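PDB 1AW9: glutathione s-transferase III from Zea mays, which probably conjugates reduced glutathione to hydrophobic electrophiles as a phi-family transferase, and is a leading enzyme in the detoxification of maize herbicides. Local coordinates for residues 108-113 against 135-139; 102-107 against 167-172; 22-26 against 78-84; 7-11 against 209-213; 95-99 against 162-168. All blocks are in the same frame, centred on the assembly; numbering follows the deposited sequence.

Contact 1: 108-113 against 135-139. With CD (cadmium ion), chain D.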
# COMPACT_ATOMS: atom_id res chain seq x y z
N PRO A 108 -17.06 -0.77 6.14
CA PRO A 108 -15.69 -0.68 5.63
C PRO A 108 -15.29 -1.72 4.60
O PRO A 108 -14.30 -1.57 3.93
CB PRO A 108 -14.84 -0.77 6.89
CG PRO A 108 -15.79 -0.34 7.99
CD PRO A 108 -17.04 -1.08 7.58
N ASN A 109 -16.04 -2.81 4.52
CA ASN A 109 -15.73 -3.84 3.54
C ASN A 109 -16.66 -3.76 2.35
O ASN A 109 -16.23 -4.03 1.22
CB ASN A 109 -15.76 -5.21 4.21
CG ASN A 109 -14.61 -5.38 5.16
OD1 ASN A 109 -13.46 -5.33 4.74
ND2 ASN A 109 -14.89 -5.53 6.44
N ALA A 110 -17.90 -3.34 2.59
CA ALA A 110 -18.88 -3.22 1.51
C ALA A 110 -18.59 -2.05 0.61
O ALA A 110 -18.70 -2.18 -0.60
CB ALA A 110 -20.29 -3.09 2.07
N SER A 111 -18.22 -0.89 1.17
CA SER A 111 -17.96 0.25 0.30
C SER A 111 -16.81 0.11 -0.69
O SER A 111 -16.95 0.55 -1.84
CB SER A 111 -17.81 1.56 1.07
OG SER A 111 -16.87 1.41 2.10
N PRO A 112 -15.62 -0.41 -0.27
CA PRO A 112 -14.54 -0.54 -1.25
C PRO A 112 -14.97 -1.39 -2.43
O PRO A 112 -14.57 -1.12 -3.55
CB PRO A 112 -13.46 -1.27 -0.47
CG PRO A 112 -13.63 -0.75 0.90
CD PRO A 112 -15.13 -0.70 1.09
N LEU A 113 -15.79 -2.41 -2.17
CA LEU A 113 -16.26 -3.30 -3.22
C LEU A 113 -17.18 -2.57 -4.20
O LEU A 113 -17.09 -2.76 -5.41
CB LEU A 113 -16.98 -4.51 -2.61
CG LEU A 113 -16.10 -5.51 -1.86
CD1 LEU A 113 -16.95 -6.63 -1.32
CD2 LEU A 113 -15.04 -6.09 -2.76
N HIS A 135 -11.17 -7.09 0.46
CA HIS A 135 -12.49 -6.83 1.00
C HIS A 135 -13.56 -7.85 0.78
O HIS A 135 -14.39 -7.98 1.64
CB HIS A 135 -12.94 -5.49 0.58
CG HIS A 135 -12.12 -4.45 1.21
ND1 HIS A 135 -12.19 -4.20 2.57
CD2 HIS A 135 -11.15 -3.65 0.72
CE1 HIS A 135 -11.30 -3.28 2.88
NE2 HIS A 135 -10.66 -2.93 1.78
N ALA A 136 -13.54 -8.59 -0.32
CA ALA A 136 -14.52 -9.61 -0.55
C ALA A 136 -14.34 -10.69 0.52
O ALA A 136 -15.29 -11.26 1.04
CB ALA A 136 -14.33 -10.24 -1.92
N GLU A 137 -13.09 -11.01 0.82
CA GLU A 137 -12.80 -12.02 1.80
C GLU A 137 -13.14 -11.59 3.21
O GLU A 137 -13.67 -12.38 4.00
CB GLU A 137 -11.36 -12.36 1.73
CG GLU A 137 -11.07 -13.45 2.66
CD GLU A 137 -9.64 -13.75 2.72
OE1 GLU A 137 -8.88 -13.29 1.82
OE2 GLU A 137 -9.26 -14.44 3.69
N GLN A 138 -12.81 -10.34 3.54
CA GLN A 138 -13.13 -9.79 4.84
C GLN A 138 -14.65 -9.71 5.04
O GLN A 138 -15.15 -10.03 6.10
CB GLN A 138 -12.44 -8.43 5.02
CG GLN A 138 -10.95 -8.58 5.25
CD GLN A 138 -10.20 -7.29 5.43
OE1 GLN A 138 -10.74 -6.19 5.36
NE2 GLN A 138 -8.93 -7.42 5.72
N LEU A 139 -15.37 -9.28 4.00
CA LEU A 139 -16.84 -9.19 4.04
C LEU A 139 -17.39 -10.59 4.16
O LEU A 139 -18.31 -10.80 4.92
CB LEU A 139 -17.42 -8.51 2.79
CG LEU A 139 -18.91 -8.13 2.85
CD1 LEU A 139 -19.24 -7.28 4.11
CD2 LEU A 139 -19.33 -7.42 1.60
CD CD D . -7.10 -15.09 2.69
O HOH W 1 -6.72 -14.43 4.41

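Contact 2: 102-107 against 167-172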
# COMPACT_ATOMS: atom_id res chain seq x y z
N GLU A 102 -22.32 -2.89 11.83
CA GLU A 102 -22.54 -2.38 10.47
C GLU A 102 -21.52 -1.29 10.13
O GLU A 102 -20.98 -1.25 9.03
CB GLU A 102 -23.96 -1.83 10.32
CG GLU A 102 -24.34 -1.28 8.93
CD GLU A 102 -23.96 0.20 8.70
OE1 GLU A 102 -24.22 1.02 9.59
OE2 GLU A 102 -23.41 0.55 7.64
N SER A 103 -21.26 -0.43 11.11
CA SER A 103 -20.37 0.70 10.99
C SER A 103 -18.93 0.29 10.87
O SER A 103 -18.19 0.84 10.05
CB SER A 103 -20.55 1.55 12.24
OG SER A 103 -20.19 2.89 12.03
N HIS A 104 -18.53 -0.69 11.68
CA HIS A 104 -17.15 -1.15 11.70
C HIS A 104 -16.77 -2.40 10.97
O HIS A 104 -15.58 -2.65 10.78
CB HIS A 104 -16.68 -1.26 13.13
CG HIS A 104 -16.77 0.04 13.84
ND1 HIS A 104 -16.27 1.21 13.29
CD2 HIS A 104 -17.40 0.40 14.98
CE1 HIS A 104 -16.61 2.23 14.06
NE2 HIS A 104 -17.30 1.77 15.09
N HIS A 105 -17.74 -3.22 10.59
CA HIS A 105 -17.41 -4.45 9.89
C HIS A 105 -18.01 -4.61 8.54
O HIS A 105 -17.37 -5.15 7.65
CB HIS A 105 -17.80 -5.64 10.72
CG HIS A 105 -16.96 -5.76 11.92
ND1 HIS A 105 -17.34 -5.23 13.13
CD2 HIS A 105 -15.72 -6.25 12.09
CE1 HIS A 105 -16.36 -5.38 13.99
NE2 HIS A 105 -15.35 -5.99 13.38
N PHE A 106 -19.24 -4.19 8.40
CA PHE A 106 -19.92 -4.32 7.13
C PHE A 106 -19.54 -3.16 6.23
O PHE A 106 -18.96 -3.36 5.15
CB PHE A 106 -21.44 -4.41 7.37
CG PHE A 106 -22.25 -4.50 6.11
CD1 PHE A 106 -22.46 -5.73 5.48
CD2 PHE A 106 -22.76 -3.35 5.51
CE1 PHE A 106 -23.15 -5.81 4.26
CE2 PHE A 106 -23.45 -3.42 4.28
CZ PHE A 106 -23.63 -4.66 3.66
N TYR A 107 -19.80 -1.95 6.69
CA TYR A 107 -19.51 -0.80 5.85
C TYR A 107 -18.09 -0.71 5.28
O TYR A 107 -17.92 -0.69 4.05
CB TYR A 107 -19.88 0.52 6.57
CG TYR A 107 -19.62 1.74 5.72
CD1 TYR A 107 -20.39 1.99 4.60
CD2 TYR A 107 -18.56 2.59 5.98
CE1 TYR A 107 -20.11 3.05 3.73
CE2 TYR A 107 -18.25 3.67 5.12
CZ TYR A 107 -19.04 3.89 3.99
OH TYR A 107 -18.79 4.93 3.06
N ASN A 167 -29.96 0.50 8.11
CA ASN A 167 -28.64 1.09 7.84
C ASN A 167 -27.83 0.25 6.84
O ASN A 167 -26.91 0.76 6.21
CB ASN A 167 -27.86 1.31 9.14
CG ASN A 167 -28.19 2.66 9.80
OD1 ASN A 167 -28.89 3.50 9.22
ND2 ASN A 167 -27.65 2.89 10.97
N HIS A 168 -28.24 -1.00 6.65
CA HIS A 168 -27.57 -1.90 5.74
C HIS A 168 -28.14 -1.86 4.37
O HIS A 168 -27.45 -2.17 3.42
CB HIS A 168 -27.74 -3.34 6.18
CG HIS A 168 -26.88 -3.72 7.34
ND1 HIS A 168 -27.24 -3.48 8.64
CD2 HIS A 168 -25.71 -4.38 7.38
CE1 HIS A 168 -26.33 -3.99 9.44
NE2 HIS A 168 -25.38 -4.55 8.70
N ALA A 169 -29.41 -1.50 4.24
CA ALA A 169 -30.07 -1.56 2.94
C ALA A 169 -29.46 -1.01 1.67
O ALA A 169 -29.48 -1.70 0.63
CB ALA A 169 -31.50 -1.12 3.08
N SER A 170 -28.93 0.23 1.69
CA SER A 170 -28.36 0.82 0.48
C SER A 170 -27.14 0.08 0.01
O SER A 170 -27.00 -0.16 -1.18
CB SER A 170 -28.07 2.31 0.63
OG SER A 170 -27.08 2.56 1.57
N TYR A 171 -26.28 -0.33 0.93
CA TYR A 171 -25.10 -1.07 0.53
C TYR A 171 -25.39 -2.50 0.11
O TYR A 171 -24.72 -3.00 -0.79
CB TYR A 171 -23.98 -0.94 1.55
CG TYR A 171 -23.11 0.27 1.24
CD1 TYR A 171 -22.06 0.18 0.32
CD2 TYR A 171 -23.34 1.51 1.84
CE1 TYR A 171 -21.27 1.27 0.01
CE2 TYR A 171 -22.54 2.63 1.54
CZ TYR A 171 -21.51 2.49 0.62
OH TYR A 171 -20.69 3.56 0.33
N LEU A 172 -26.42 -3.14 0.66
CA LEU A 172 -26.79 -4.49 0.23
C LEU A 172 -27.30 -4.37 -1.21
O LEU A 172 -27.00 -5.20 -2.08
CB LEU A 172 -27.87 -5.08 1.14
CG LEU A 172 -27.43 -5.71 2.46
CD1 LEU A 172 -28.68 -6.15 3.16
CD2 LEU A 172 -26.49 -6.90 2.27
O HOH W 2 -25.29 1.47 11.96

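Contact 3: 22-26 against 78-84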
# COMPACT_ATOMS: atom_id res chain seq x y z
N ASN A 22 -37.93 7.55 4.32
CA ASN A 22 -39.14 6.94 3.80
C ASN A 22 -39.80 6.03 4.81
O ASN A 22 -41.01 5.97 4.88
CB ASN A 22 -38.85 6.17 2.54
CG ASN A 22 -38.48 7.06 1.44
OD1 ASN A 22 -39.09 8.10 1.27
ND2 ASN A 22 -37.43 6.72 0.70
N GLU A 23 -39.03 5.31 5.61
CA GLU A 23 -39.63 4.43 6.59
C GLU A 23 -40.50 5.26 7.51
O GLU A 23 -41.61 4.88 7.82
CB GLU A 23 -38.57 3.69 7.39
CG GLU A 23 -37.91 2.54 6.65
CD GLU A 23 -38.79 1.29 6.55
OE1 GLU A 23 -39.75 1.15 7.33
OE2 GLU A 23 -38.51 0.42 5.71
N LYS A 24 -39.96 6.38 7.98
CA LYS A 24 -40.63 7.31 8.87
C LYS A 24 -41.70 8.12 8.10
O LYS A 24 -42.44 8.91 8.69
CB LYS A 24 -39.60 8.28 9.47
CG LYS A 24 -38.73 7.65 10.55
CD LYS A 24 -39.48 7.71 11.85
CE LYS A 24 -39.08 6.61 12.77
NZ LYS A 24 -40.09 6.47 13.84
N GLY A 25 -41.76 7.92 6.79
CA GLY A 25 -42.70 8.63 5.96
C GLY A 25 -42.56 10.15 6.03
O GLY A 25 -43.55 10.87 5.79
N LEU A 26 -41.36 10.66 6.29
CA LEU A 26 -41.15 12.09 6.38
C LEU A 26 -41.02 12.69 5.00
O LEU A 26 -40.72 11.98 4.06
CB LEU A 26 -39.92 12.39 7.22
CG LEU A 26 -39.99 11.93 8.68
CD1 LEU A 26 -38.68 12.18 9.40
CD2 LEU A 26 -41.10 12.65 9.42
N TYR A 78 -38.39 11.69 15.32
CA TYR A 78 -39.68 11.43 14.75
C TYR A 78 -40.06 10.00 15.06
O TYR A 78 -40.57 9.28 14.20
CB TYR A 78 -39.64 11.63 13.26
CG TYR A 78 -39.23 13.01 12.85
CD1 TYR A 78 -40.18 13.98 12.68
CD2 TYR A 78 -37.91 13.31 12.54
CE1 TYR A 78 -39.85 15.21 12.21
CE2 TYR A 78 -37.55 14.55 12.06
CZ TYR A 78 -38.53 15.50 11.90
OH TYR A 78 -38.24 16.74 11.42
N ALA A 79 -39.85 9.60 16.31
CA ALA A 79 -40.13 8.26 16.81
C ALA A 79 -41.51 7.66 16.49
O ALA A 79 -41.65 6.43 16.40
CB ALA A 79 -39.90 8.24 18.30
N SER A 80 -42.52 8.52 16.32
CA SER A 80 -43.88 8.08 16.06
C SER A 80 -44.26 7.97 14.60
O SER A 80 -44.97 7.03 14.21
CB SER A 80 -44.84 9.00 16.77
OG SER A 80 -44.36 9.19 18.09
N GLU A 81 -43.87 8.95 13.79
CA GLU A 81 -44.20 8.87 12.37
C GLU A 81 -43.67 7.53 11.86
O GLU A 81 -42.67 7.01 12.38
CB GLU A 81 -43.55 10.00 11.58
CG GLU A 81 -44.44 11.23 11.36
CD GLU A 81 -44.22 12.33 12.39
OE1 GLU A 81 -43.06 12.63 12.71
OE2 GLU A 81 -45.22 12.91 12.85
N GLY A 82 -44.38 6.97 10.88
CA GLY A 82 -44.03 5.70 10.27
C GLY A 82 -43.55 4.62 11.21
O GLY A 82 -43.90 4.59 12.39
N THR A 83 -42.69 3.76 10.69
CA THR A 83 -42.13 2.63 11.41
C THR A 83 -41.35 3.03 12.64
O THR A 83 -40.62 4.01 12.65
CB THR A 83 -41.16 1.85 10.52
OG1 THR A 83 -41.81 1.51 9.29
CG2 THR A 83 -40.64 0.59 11.22
N ASP A 84 -41.44 2.20 13.65
CA ASP A 84 -40.71 2.47 14.84
C ASP A 84 -39.36 1.81 14.59
O ASP A 84 -39.23 0.59 14.71
CB ASP A 84 -41.40 1.84 16.05
CG ASP A 84 -40.80 2.28 17.37
OD1 ASP A 84 -39.86 3.13 17.36
OD2 ASP A 84 -41.28 1.78 18.42
O HOH W 3 -38.44 5.33 15.64

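Contact 4: 7-11 against 209-213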
# COMPACT_ATOMS: atom_id res chain seq x y z
N GLY A 7 -26.92 16.10 -1.32
CA GLY A 7 -26.08 15.06 -1.86
C GLY A 7 -26.57 14.55 -3.19
O GLY A 7 -27.63 14.92 -3.67
N MET A 8 -25.75 13.71 -3.79
CA MET A 8 -26.06 13.09 -5.07
C MET A 8 -27.01 11.94 -4.83
O MET A 8 -26.75 11.10 -3.96
CB MET A 8 -24.79 12.48 -5.64
CG MET A 8 -24.15 13.19 -6.81
SD MET A 8 -22.86 12.05 -7.38
CE MET A 8 -23.66 11.22 -8.95
N PRO A 9 -28.11 11.86 -5.59
CA PRO A 9 -29.06 10.75 -5.38
C PRO A 9 -28.50 9.33 -5.64
O PRO A 9 -29.09 8.34 -5.23
CB PRO A 9 -30.23 11.10 -6.32
CG PRO A 9 -29.66 12.10 -7.29
CD PRO A 9 -28.71 12.91 -6.44
N LEU A 10 -27.33 9.24 -6.28
CA LEU A 10 -26.73 7.94 -6.57
C LEU A 10 -25.81 7.42 -5.48
O LEU A 10 -25.51 6.23 -5.44
CB LEU A 10 -25.97 7.97 -7.89
CG LEU A 10 -26.93 7.92 -9.07
CD1 LEU A 10 -26.18 8.16 -10.37
CD2 LEU A 10 -27.68 6.59 -9.08
N SER A 11 -25.33 8.32 -4.63
CA SER A 11 -24.44 7.95 -3.56
C SER A 11 -25.15 7.07 -2.51
O SER A 11 -26.09 7.53 -1.84
CB SER A 11 -23.88 9.21 -2.94
OG SER A 11 -23.78 9.07 -1.54
N ALA A 209 -36.52 5.99 -6.34
CA ALA A 209 -35.93 7.32 -6.48
C ALA A 209 -34.47 7.38 -7.02
O ALA A 209 -34.03 8.43 -7.45
CB ALA A 209 -36.04 8.08 -5.16
N ILE A 210 -33.73 6.27 -6.98
CA ILE A 210 -32.34 6.29 -7.47
C ILE A 210 -32.36 6.44 -8.99
O ILE A 210 -32.91 5.60 -9.70
CB ILE A 210 -31.59 5.00 -7.11
CG1 ILE A 210 -31.65 4.72 -5.61
CG2 ILE A 210 -30.13 5.14 -7.53
CD1 ILE A 210 -31.22 3.31 -5.24
N PRO A 211 -31.71 7.51 -9.50
CA PRO A 211 -31.60 7.86 -10.93
C PRO A 211 -30.66 6.90 -11.66
O PRO A 211 -29.70 7.35 -12.31
CB PRO A 211 -31.01 9.26 -10.89
CG PRO A 211 -30.10 9.18 -9.75
CD PRO A 211 -30.90 8.44 -8.69
N LEU A 212 -30.94 5.60 -11.55
CA LEU A 212 -30.12 4.55 -12.17
C LEU A 212 -30.22 4.57 -13.69
O LEU A 212 -31.32 4.56 -14.25
CB LEU A 212 -30.45 3.16 -11.60
CG LEU A 212 -29.56 2.53 -10.51
CD1 LEU A 212 -28.30 3.34 -10.23
CD2 LEU A 212 -30.35 2.31 -9.23
N PRO A 213 -29.08 4.59 -14.37
CA PRO A 213 -29.10 4.61 -15.83
C PRO A 213 -29.73 3.38 -16.47
O PRO A 213 -29.95 2.35 -15.81
CB PRO A 213 -27.62 4.76 -16.19
CG PRO A 213 -26.92 4.00 -15.07
CD PRO A 213 -27.69 4.46 -13.86

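Contact 5: 95-99 against 162-168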
# COMPACT_ATOMS: atom_id res chain seq x y z
N LEU A 95 -29.56 -4.32 19.56
CA LEU A 95 -29.70 -3.18 18.69
C LEU A 95 -28.42 -2.31 18.64
O LEU A 95 -28.01 -1.91 17.56
CB LEU A 95 -30.88 -2.35 19.10
CG LEU A 95 -31.08 -1.18 18.14
CD1 LEU A 95 -31.39 -1.66 16.73
CD2 LEU A 95 -32.19 -0.32 18.66
N GLU A 96 -27.81 -2.03 19.79
CA GLU A 96 -26.61 -1.19 19.85
C GLU A 96 -25.38 -1.92 19.25
O GLU A 96 -24.56 -1.30 18.56
CB GLU A 96 -26.31 -0.74 21.28
CG GLU A 96 -27.44 0.03 21.96
CD GLU A 96 -27.72 1.39 21.35
OE1 GLU A 96 -27.00 1.85 20.43
OE2 GLU A 96 -28.70 2.00 21.80
N VAL A 97 -25.26 -3.22 19.53
CA VAL A 97 -24.17 -4.01 19.01
C VAL A 97 -24.21 -4.09 17.48
O VAL A 97 -23.23 -3.78 16.85
CB VAL A 97 -24.19 -5.40 19.62
CG1 VAL A 97 -23.23 -6.30 18.91
CG2 VAL A 97 -23.80 -5.31 21.10
N TRP A 98 -25.37 -4.37 16.88
CA TRP A 98 -25.45 -4.48 15.43
C TRP A 98 -25.38 -3.18 14.66
O TRP A 98 -25.18 -3.22 13.43
CB TRP A 98 -26.64 -5.33 14.98
CG TRP A 98 -26.39 -6.73 15.33
CD1 TRP A 98 -26.66 -7.31 16.53
CD2 TRP A 98 -25.58 -7.65 14.61
NE1 TRP A 98 -26.03 -8.52 16.62
CE2 TRP A 98 -25.36 -8.76 15.45
CE3 TRP A 98 -25.00 -7.64 13.34
CZ2 TRP A 98 -24.59 -9.87 15.06
CZ3 TRP A 98 -24.22 -8.75 12.95
CH2 TRP A 98 -24.03 -9.84 13.81
N LEU A 99 -25.56 -2.05 15.35
CA LEU A 99 -25.45 -0.70 14.73
C LEU A 99 -23.98 -0.43 14.54
O LEU A 99 -23.59 0.18 13.56
CB LEU A 99 -26.05 0.40 15.62
CG LEU A 99 -27.56 0.55 15.54
CD1 LEU A 99 -28.10 1.38 16.73
CD2 LEU A 99 -27.98 1.12 14.17
N THR A 162 -35.47 -3.03 12.66
CA THR A 162 -35.08 -1.84 13.37
C THR A 162 -34.11 -1.03 12.53
O THR A 162 -33.86 -1.34 11.36
CB THR A 162 -34.43 -2.16 14.76
OG1 THR A 162 -33.23 -2.91 14.57
CG2 THR A 162 -35.39 -2.96 15.65
N LEU A 163 -33.58 0.03 13.14
CA LEU A 163 -32.61 0.92 12.52
C LEU A 163 -31.38 0.10 12.09
O LEU A 163 -30.82 0.33 11.01
CB LEU A 163 -32.21 2.00 13.53
CG LEU A 163 -31.29 3.13 13.05
CD1 LEU A 163 -31.97 3.94 11.94
CD2 LEU A 163 -30.91 4.00 14.23
N ALA A 164 -30.99 -0.86 12.92
CA ALA A 164 -29.85 -1.71 12.62
C ALA A 164 -29.95 -2.32 11.22
O ALA A 164 -28.98 -2.29 10.47
CB ALA A 164 -29.69 -2.80 13.68
N ASP A 165 -31.14 -2.80 10.83
CA ASP A 165 -31.30 -3.42 9.49
C ASP A 165 -31.35 -2.40 8.37
O ASP A 165 -30.76 -2.61 7.31
CB ASP A 165 -32.56 -4.31 9.41
CG ASP A 165 -32.73 -5.21 10.61
OD1 ASP A 165 -33.30 -4.75 11.59
OD2 ASP A 165 -32.25 -6.37 10.64
N ALA A 166 -32.03 -1.28 8.63
CA ALA A 166 -32.23 -0.25 7.64
C ALA A 166 -30.91 0.39 7.18
O ALA A 166 -30.76 0.75 6.00
CB ALA A 166 -33.21 0.83 8.20
N ASN A 167 -29.96 0.50 8.11
CA ASN A 167 -28.64 1.09 7.84
C ASN A 167 -27.83 0.25 6.84
O ASN A 167 -26.91 0.76 6.21
CB ASN A 167 -27.86 1.31 9.14
CG ASN A 167 -28.19 2.66 9.80
OD1 ASN A 167 -28.89 3.50 9.22
ND2 ASN A 167 -27.65 2.89 10.97
N HIS A 168 -28.24 -1.00 6.65
CA HIS A 168 -27.57 -1.90 5.74
C HIS A 168 -28.14 -1.86 4.37
O HIS A 168 -27.45 -2.17 3.42
CB HIS A 168 -27.74 -3.34 6.18
CG HIS A 168 -26.88 -3.72 7.34
ND1 HIS A 168 -27.24 -3.48 8.64
CD2 HIS A 168 -25.71 -4.38 7.38
CE1 HIS A 168 -26.33 -3.99 9.44
NE2 HIS A 168 -25.38 -4.55 8.70
O HOH W 2 -25.29 1.47 11.96

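Contact 1: 108-113 against 135-139
Asn-109 and His-135 mark the closest backbone approach, 5.1 Å between their CA atoms, where helices 92-122 and 129-152 of the all-helical C-terminal domain of the transferase fold run roughly antiparallel at 147° with their axes 8.6 Å apart. The 108-113 segment of helix 92-122 is kinked: the N atoms of 108, 109 and 112 make no bond to the preceding turn, and Pro-108 and Pro-112 have no N-H to give. The polar link is His-135 ND1 to Asn-109 OD1, 2.8 Å with an N-H...O angle of 160°, and the oxygen lies practically in the imidazole plane. A separate bond from Asn-109 ND2 to the carbonyl of His-105 fixes which way the amide faces. Pro-112 covers one face of the same ring, its CG 3.8 Å from the centroid in a CH-pi contact. Beyond the histidine the interface is aliphatic: Leu-113 CD1 meets Leu-139 CD2 at 3.8 Å, while Leu-113 CD2 lies 4.3 Å from Ala-136 CB. On helix 129-152, Glu-137 binds a cadmium ion through both carboxylate oxygens, together with Asp-133 of the second subunit. ND1, as donor, carries the proton of its bond, and this edge bond with the proline cover probably restrains the ring.

Contact 2: 102-107 against 167-172
Aromatic contacts dominate between Phe-106 and Tyr-107 of 102-107 and His-168 and Tyr-171 of 167-172. His-168 turns an edge to the face of Phe-106, with centroids 4.8 Å apart and planes at 58°; its CD2 is offset toward the rim of the phenyl ring. In the second pair, an offset edge-to-face contact, Tyr-107 directs its edge at the face of Tyr-171, the planes being 83° apart and CE1 of Tyr-107 only 3.3 Å from CE2 of Tyr-171. The CH-pi contact involves Glu-102, whose CG sits 3.4 Å from the His-168 centroid, almost over its centre. A bend at chi2 (-87°) then turns the carboxylate away from the imidazole. The segments belong to the helical C-terminal domain of the transferase fold, where 167-172 packs on the long helix 92-122; the pi-type turn at 102-106 is closed by Tyr-107 N to Glu-102 O, 2.7 Å. Apolar contacts continue the interface as Phe-106 CZ approaches Leu-172 CD2 at 3.9 Å. Polar bridging uses one water, which donates to Glu-102 OE1 (2.6 Å) and accepts from Asn-167 ND2 (2.9 Å). Their stronger partners lie nearby: Arg-68 forms a salt bridge with Glu-102, and Asn-71 bonds Asn-167 OD1. Tyr-146 OH bonds His-168 NE2, and Tyr-107 OH bonds Asn-13, a probable glutathione-binding residue.

Contact 3: 22-26 against 78-84
Lys-24 and Gly-82 bring the two backbones to within 4.0 Å, CA to CA, where the Schellman motif ending helix 12-23 meets the loop that leads from helix 67-77 of the thioredoxin-like domain toward helix 92-122. Gly-25, with positive phi, makes the turn, and its N bonds Asn-22 O within the motif. Lys-24 supplies most of the grip. Its side chain is bent at chi2 (-83°) and delivers NZ into the curve of the loop, where the ammonium donates to three carbonyls: Thr-83 O at 2.8 Å, Tyr-78 O at 2.9 Å and Glu-81 O at 3.0 Å. The last is met nearly head-on, whereas the other two are approached from a tilt of 29°. A water also accepts from NZ and donates to Asp-84 OD1, tying the lysine to the end of the loop. Four acceptors thus face at most three ammonium protons, so one is probably shared or one bond is weaker. Ala-79 O is equally near but at too poor an angle to count. Glu-23 adds two links: its backbone O accepts from Thr-83 N at 3.3 Å, the donor standing well above the carbonyl plane, and OE1 accepts from Thr-83 OG1 at 2.9 Å. That OE1 has a stronger partner in Arg-200, through a salt bridge, so the carboxylate joins loop, helix end and arginine. The apolar part is a CH-pi contact over one face of the Tyr-78 ring, with Leu-26 CD1 3.6 Å from the centroid and displaced toward the rim above CD2.

Contact 4: 7-11 against 209-213
Leu-212 N reaches back to Ile-210 O at 2.7 Å, closing an inverse gamma turn centred on Pro-211, and this turn pushes the proline ring out against Pro-9 and Leu-10. The two prolines cross at about a right angle, with Pro-9 CB 3.6 Å from Pro-211 CD. Leu-10 lies alongside Pro-211, running the other way, and its CG is 3.5 Å from Pro-211 CG. One branch does most of the work: Leu-10 CD2 touches Ile-210 CG2 at 3.2 Å, tighter than usual van der Waals contact, and also meets Leu-212 CD1 at 3.5 Å. Ile-210 brings CG2 there because chi1 of -54° sets that methyl opposite the backbone N. Pro-9 and Leu-10 form the middle of a type I beta turn, closed by Ser-11 N to Met-8 O at 3.2 Å. In the thioredoxin-like domain this turn joins the first strand, 3-6, to helix 12-23, and Ser-11 is the helix N-cap, its OG bonding Val-14 N. Ser-11 probably binds glutathione, as in a close relative; the C-terminal tail packs on Pro-9 and Leu-10 of this loop, while the CB of Ser-11 points away from it. On the fourth subunit, Leu-122 packs on Ser-11 and Thr-37 on Leu-212.

Contact 5: 95-99 against 162-168
Leu-95 and Leu-99, one turn apart, point their CD1 and CD2 branches respectively at the start of helix 163-166, and both reach Ala-164. Its CB is 3.7 Å from Leu-95 CD1 and 4.2 Å from Trp-98 CB. Trp-98 starts toward this alanine, but its indole then leads off to stack on His-149, leaving CB to make the contact. Leu-99 CD2 settles 3.7 Å from Ala-164 CA and 4.0 Å from Leu-163 CG, while Leu-99 O accepts 2.7 Å away from the water that Asn-167 ND2 also bonds. His-168 lies further along, its edge toward Trp-98 O; ND1 donates to Ala-164 O at 2.8 Å, that oxygen just 3° out of the ring plane, and this bond and that of NE2 to Tyr-146 OH hold the ring's rotation from its two nitrogens. Leu-95 CD1 also comes 3.1 Å from Thr-162 OG1, a close approach of methyl to hydroxyl. With chi1 at 62°, that hydroxyl stands between the backbone N and carbonyl carbon and receives a weak bond from Ala-164 N. Thr-162 N donates to Asp-165 OD1 in a nearly straight bond (177°). Thr-162 and Asp-165 form a capping box, the Ser/Thr-X-X-Asp signature found at this helix start in the C-terminal domain of glutathione transferases.

Overall arrangement
Contacts 1, 2 and 5 share helix 92-122 and follow its length: contacts 2 and 5 have centres 9 Å apart and share Asn-167, His-168 and a water, contacts 1 and 2 touch, their centres about 10 Å apart, and the centres of contacts 1 and 5 are 18 Å apart. Together they fasten helices 129-152, 163-166 and 169-176 to that one helix. Contact 3 closes first along the chain and secures the connection between the two domains; its centre and that of contact 1 are about 30 Å apart, across the chain's centre. Contact 4 encloses all the others in sequence, pinning the C-terminal tail to the N-terminal domain beside a probable glutathione-binding loop.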